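Local coordinates for protein aldehyde dehydrogenase (Listeria monocytogenes, PDB 3K9D) that probably oxidises aldehydes with NAD or NADP as the electron acceptor, at residues 5-10 with 179-184; 275-280 with 316-321. One frame throughout, in Å; residues are numbered along the deposited sequence.

Contact 1: 5-10 with 179-184; sequences DKDLRS and TIQGTD
Ser10 and Thr179 join two helix starts through their hydroxyls, with Ser10 OG 2.8 Å from Thr179 OG1 in a hydrogen bond. Thr179 OG1 sits between its own backbone N and carbonyl carbon (chi1 70°), which folds it back over the helix start, where it also accepts from Gly182 N at 2.7 Å, somewhat bent at 139°. Threonine suits this place because its hydroxyl can cap the helix while its methyl packs: CG2 lies 3.6 Å from Ser10 CB. The small residues let the backbones close in, the absence of a side chain on Gly182 letting Ser10 OG lie 3.4 Å from Gly182 CA. Ser10 OG is also bonded to Val177 O, so this buried hydroxyl has two partners.

Toward solvent the fit is looser. The amide end of Gln181 reaches across to Asp7, its OE1 3.5 Å from Asp7 CB, while the bent chain of Lys6 lays CE 3.8 Å from Thr179 CG2, the two side chains running past each other in opposite directions. Thr179 is thus a classic threonine N-cap of helix 180-188, one whose capping hydroxyl doubles as the link to the N-terminal helix 6-28.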
# COMPACT_ATOMS: atom_id res chain seq x y z
N ASP A 5 14.89 24.98 22.98
CA ASP A 5 13.74 24.14 23.34
C ASP A 5 13.77 22.79 22.65
O ASP A 5 14.07 22.69 21.45
CB ASP A 5 12.42 24.83 23.02
CG ASP A 5 12.10 25.96 23.97
OD1 ASP A 5 12.91 26.23 24.89
OD2 ASP A 5 11.04 26.59 23.80
N LYS A 6 13.44 21.76 23.43
CA LYS A 6 13.64 20.36 23.07
C LYS A 6 12.85 19.96 21.84
O LYS A 6 13.36 19.23 20.98
CB LYS A 6 13.27 19.45 24.25
CG LYS A 6 13.87 18.06 24.15
CD LYS A 6 13.54 17.18 25.35
CE LYS A 6 12.27 16.37 25.12
NZ LYS A 6 12.28 15.10 25.90
N ASP A 7 11.61 20.44 21.75
CA ASP A 7 10.73 20.11 20.64
C ASP A 7 11.23 20.70 19.30
O ASP A 7 11.22 20.02 18.28
CB ASP A 7 9.26 20.50 20.94
CG ASP A 7 9.06 22.00 21.25
OD1 ASP A 7 9.95 22.67 21.83
OD2 ASP A 7 7.97 22.51 20.93
N LEU A 8 11.72 21.93 19.35
CA LEU A 8 12.22 22.63 18.16
C LEU A 8 13.59 22.14 17.72
O LEU A 8 13.85 22.08 16.51
CB LEU A 8 12.23 24.14 18.40
CG LEU A 8 10.90 24.78 18.80
CD1 LEU A 8 11.11 26.21 19.21
CD2 LEU A 8 9.81 24.67 17.72
N ARG A 9 14.47 21.82 18.67
CA ARG A 9 15.73 21.11 18.37
C ARG A 9 15.46 19.76 17.68
O ARG A 9 16.13 19.41 16.73
CB ARG A 9 16.57 20.89 19.62
CG ARG A 9 17.27 22.13 20.16
CD ARG A 9 18.29 21.74 21.25
NE ARG A 9 17.68 21.38 22.53
CZ ARG A 9 17.53 20.14 23.01
NH1 ARG A 9 17.92 19.08 22.31
NH2 ARG A 9 16.96 19.97 24.19
N SER A 10 14.45 19.04 18.18
CA SER A 10 14.06 17.74 17.62
C SER A 10 13.47 17.81 16.21
O SER A 10 13.86 17.01 15.36
CB SER A 10 13.12 17.00 18.58
OG SER A 10 12.61 15.81 18.01
N THR A 179 10.92 13.07 20.48
CA THR A 179 9.76 13.88 20.82
C THR A 179 8.61 13.46 19.93
O THR A 179 8.83 12.94 18.82
CB THR A 179 10.00 15.43 20.71
OG1 THR A 179 10.14 15.84 19.34
CG2 THR A 179 11.22 15.89 21.49
N ILE A 180 7.38 13.67 20.40
CA ILE A 180 6.21 13.45 19.55
C ILE A 180 6.16 14.49 18.40
O ILE A 180 5.64 14.20 17.33
CB ILE A 180 4.87 13.41 20.35
CG1 ILE A 180 4.50 14.79 20.92
CG2 ILE A 180 4.93 12.35 21.46
CD1 ILE A 180 3.01 15.11 20.79
N GLN A 181 6.72 15.68 18.64
CA GLN A 181 6.78 16.75 17.62
C GLN A 181 7.79 16.39 16.54
O GLN A 181 7.61 16.72 15.37
CB GLN A 181 7.17 18.09 18.25
CG GLN A 181 6.11 18.74 19.17
CD GLN A 181 6.31 18.44 20.65
OE1 GLN A 181 7.22 17.71 21.03
NE2 GLN A 181 5.46 19.00 21.48
N GLY A 182 8.87 15.71 16.94
CA GLY A 182 9.90 15.28 16.01
C GLY A 182 9.46 14.11 15.15
O GLY A 182 9.76 14.08 13.96
N THR A 183 8.77 13.16 15.76
CA THR A 183 8.25 11.99 15.06
C THR A 183 7.08 12.37 14.12
O THR A 183 6.90 11.75 13.07
CB THR A 183 7.80 10.89 16.05
OG1 THR A 183 8.93 10.45 16.82
CG2 THR A 183 7.21 9.70 15.30
N ASP A 184 6.30 13.36 14.52
CA ASP A 184 5.27 13.94 13.63
C ASP A 184 5.89 14.55 12.37
O ASP A 184 5.35 14.40 11.27
CB ASP A 184 4.45 15.02 14.35
CG ASP A 184 3.31 15.54 13.48
OD1 ASP A 184 2.37 14.77 13.23
OD2 ASP A 184 3.36 16.71 13.05

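Contact 2: 275-280 with 316-321; sequences GAHFLS and LTVPAD
An edge of a parallel sheet is the setting here: strand 276-278 is the outermost strand on its side of the sheet within the chain, and the loop 316-321, leading into the neighbouring strand 324-328, passes over it in nearly the reverse direction, 167° apart end to end. The middle of the contact is His277 against Pro319. CD of the proline stands over the centre of the imidazole in a CH-pi contact, 3.6 Å from the ring centroid and only 12° off the ring normal. With CG anti to the backbone N (chi1 -171°), the histidine ring is carried out to the loop, and the two side chains meet at about a right angle. Proline fits well, since the CD carbon next to its nitrogen is a slightly polarised CH donor for an aromatic face. Val318 approaches the same ring obliquely, its CG2 4.0 Å from His277 CD2.

The two segments belong to a beta-alpha-beta crossover between adjacent parallel strands: the chain leaves 276-278, runs through helices 281-291 and 307-313, and returns as 324-328, to which His277 is bonded through its backbone at Val324 and Ile326. Such crossovers build the parallel alpha/beta domain that, in this family, is the catalytic one. Further along, Leu279 CD2 meets Leu316 CD1 at 3.9 Å, a purely apolar touch; Leu279 also packs on Leu287 of helix 281-291, and Leu316 on Ala311 of helix 307-313. At the other end only backbone comes close, Gly275 O lying 3.7 Å from Asp321 O. Gly275, with its positive phi, is the C-prime residue of the Schellman motif that ends helix 261-273; lacking a CB, it escapes a clash with the preceding carbonyl oxygen and lets the chain turn into the strand.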
# COMPACT_ATOMS: atom_id res chain seq x y z
N GLY A 275 4.85 -26.76 33.28
CA GLY A 275 5.20 -25.59 34.11
C GLY A 275 4.20 -24.45 34.20
O GLY A 275 4.47 -23.43 34.83
N ALA A 276 3.03 -24.62 33.56
CA ALA A 276 1.96 -23.62 33.64
C ALA A 276 1.21 -23.64 34.97
O ALA A 276 0.94 -24.71 35.53
CB ALA A 276 1.00 -23.78 32.48
N HIS A 277 0.90 -22.44 35.46
CA HIS A 277 0.14 -22.24 36.67
C HIS A 277 -1.22 -21.62 36.39
O HIS A 277 -1.32 -20.49 35.90
CB HIS A 277 0.90 -21.34 37.65
CG HIS A 277 0.28 -21.26 39.00
ND1 HIS A 277 0.10 -22.37 39.81
CD2 HIS A 277 -0.18 -20.21 39.71
CE1 HIS A 277 -0.45 -22.00 40.95
NE2 HIS A 277 -0.62 -20.69 40.92
N PHE A 278 -2.26 -22.38 36.72
CA PHE A 278 -3.63 -21.98 36.54
C PHE A 278 -4.08 -21.20 37.77
O PHE A 278 -3.93 -21.65 38.91
CB PHE A 278 -4.52 -23.20 36.31
CG PHE A 278 -4.38 -23.79 34.93
CD1 PHE A 278 -5.26 -23.42 33.92
CD2 PHE A 278 -3.37 -24.70 34.64
CE1 PHE A 278 -5.14 -23.96 32.65
CE2 PHE A 278 -3.23 -25.23 33.37
CZ PHE A 278 -4.12 -24.86 32.37
N LEU A 279 -4.60 -20.01 37.51
CA LEU A 279 -5.05 -19.11 38.54
C LEU A 279 -6.42 -19.56 39.00
O LEU A 279 -7.17 -20.15 38.22
CB LEU A 279 -5.13 -17.68 37.99
CG LEU A 279 -3.77 -17.08 37.63
CD1 LEU A 279 -3.96 -15.65 37.18
CD2 LEU A 279 -2.84 -17.14 38.83
N SER A 280 -6.73 -19.29 40.27
CA SER A 280 -8.05 -19.55 40.81
C SER A 280 -8.95 -18.41 40.34
O SER A 280 -8.45 -17.41 39.84
CB SER A 280 -8.00 -19.60 42.33
OG SER A 280 -8.07 -18.29 42.87
N LEU A 316 -0.15 -11.46 44.00
CA LEU A 316 -0.38 -12.90 43.92
C LEU A 316 0.84 -13.63 44.48
O LEU A 316 1.96 -13.11 44.44
CB LEU A 316 -0.61 -13.34 42.47
CG LEU A 316 -1.77 -12.81 41.61
CD1 LEU A 316 -1.84 -13.64 40.34
CD2 LEU A 316 -3.13 -12.83 42.31
N THR A 317 0.59 -14.83 44.99
CA THR A 317 1.63 -15.75 45.44
C THR A 317 1.55 -16.97 44.53
O THR A 317 0.56 -17.69 44.53
CB THR A 317 1.45 -16.19 46.93
OG1 THR A 317 1.54 -15.04 47.78
CG2 THR A 317 2.52 -17.18 47.32
N VAL A 318 2.63 -17.20 43.79
CA VAL A 318 2.67 -18.11 42.65
C VAL A 318 3.98 -18.89 42.78
O VAL A 318 4.99 -18.28 43.11
CB VAL A 318 2.64 -17.26 41.33
CG1 VAL A 318 3.21 -18.00 40.15
CG2 VAL A 318 1.23 -16.74 41.03
N PRO A 319 3.97 -20.24 42.52
CA PRO A 319 5.22 -21.03 42.62
C PRO A 319 6.39 -20.48 41.79
O PRO A 319 6.17 -19.99 40.67
CB PRO A 319 4.79 -22.41 42.10
CG PRO A 319 3.34 -22.49 42.40
CD PRO A 319 2.83 -21.09 42.15
N ALA A 320 7.60 -20.53 42.34
CA ALA A 320 8.82 -20.04 41.65
C ALA A 320 9.11 -20.60 40.25
O ALA A 320 9.78 -19.95 39.43
CB ALA A 320 10.05 -20.22 42.56
N ASP A 321 8.63 -21.81 39.98
CA ASP A 321 8.86 -22.49 38.70
C ASP A 321 7.72 -22.28 37.70
O ASP A 321 7.70 -22.93 36.65
CB ASP A 321 9.09 -23.98 38.93
CG ASP A 321 7.86 -24.69 39.47
OD1 ASP A 321 6.99 -24.03 40.06
OD2 ASP A 321 7.77 -25.92 39.31

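How the contacts relate
From 5-10, at the start of helix 6-28, the chain runs through 168 residues, mostly helical but including several strands of the mixed sheet, before contact 1 closes that long loop at the start of helix 180-188. It then continues through strand 192-197 and the first strands of the parallel sheet to 275-280, where the far shorter loop of contact 2 begins, 35 residues without a strand. The loops therefore follow one another in series, neither nesting nor crossing. Contact 1 ties the N-terminal helix to helix 180-188, which lies in sequence between strands 172-174 and 192-197 of the mixed sheet, contact 2 a sheet-edge strand to the loop feeding its neighbour. Their centres are 44 Å apart.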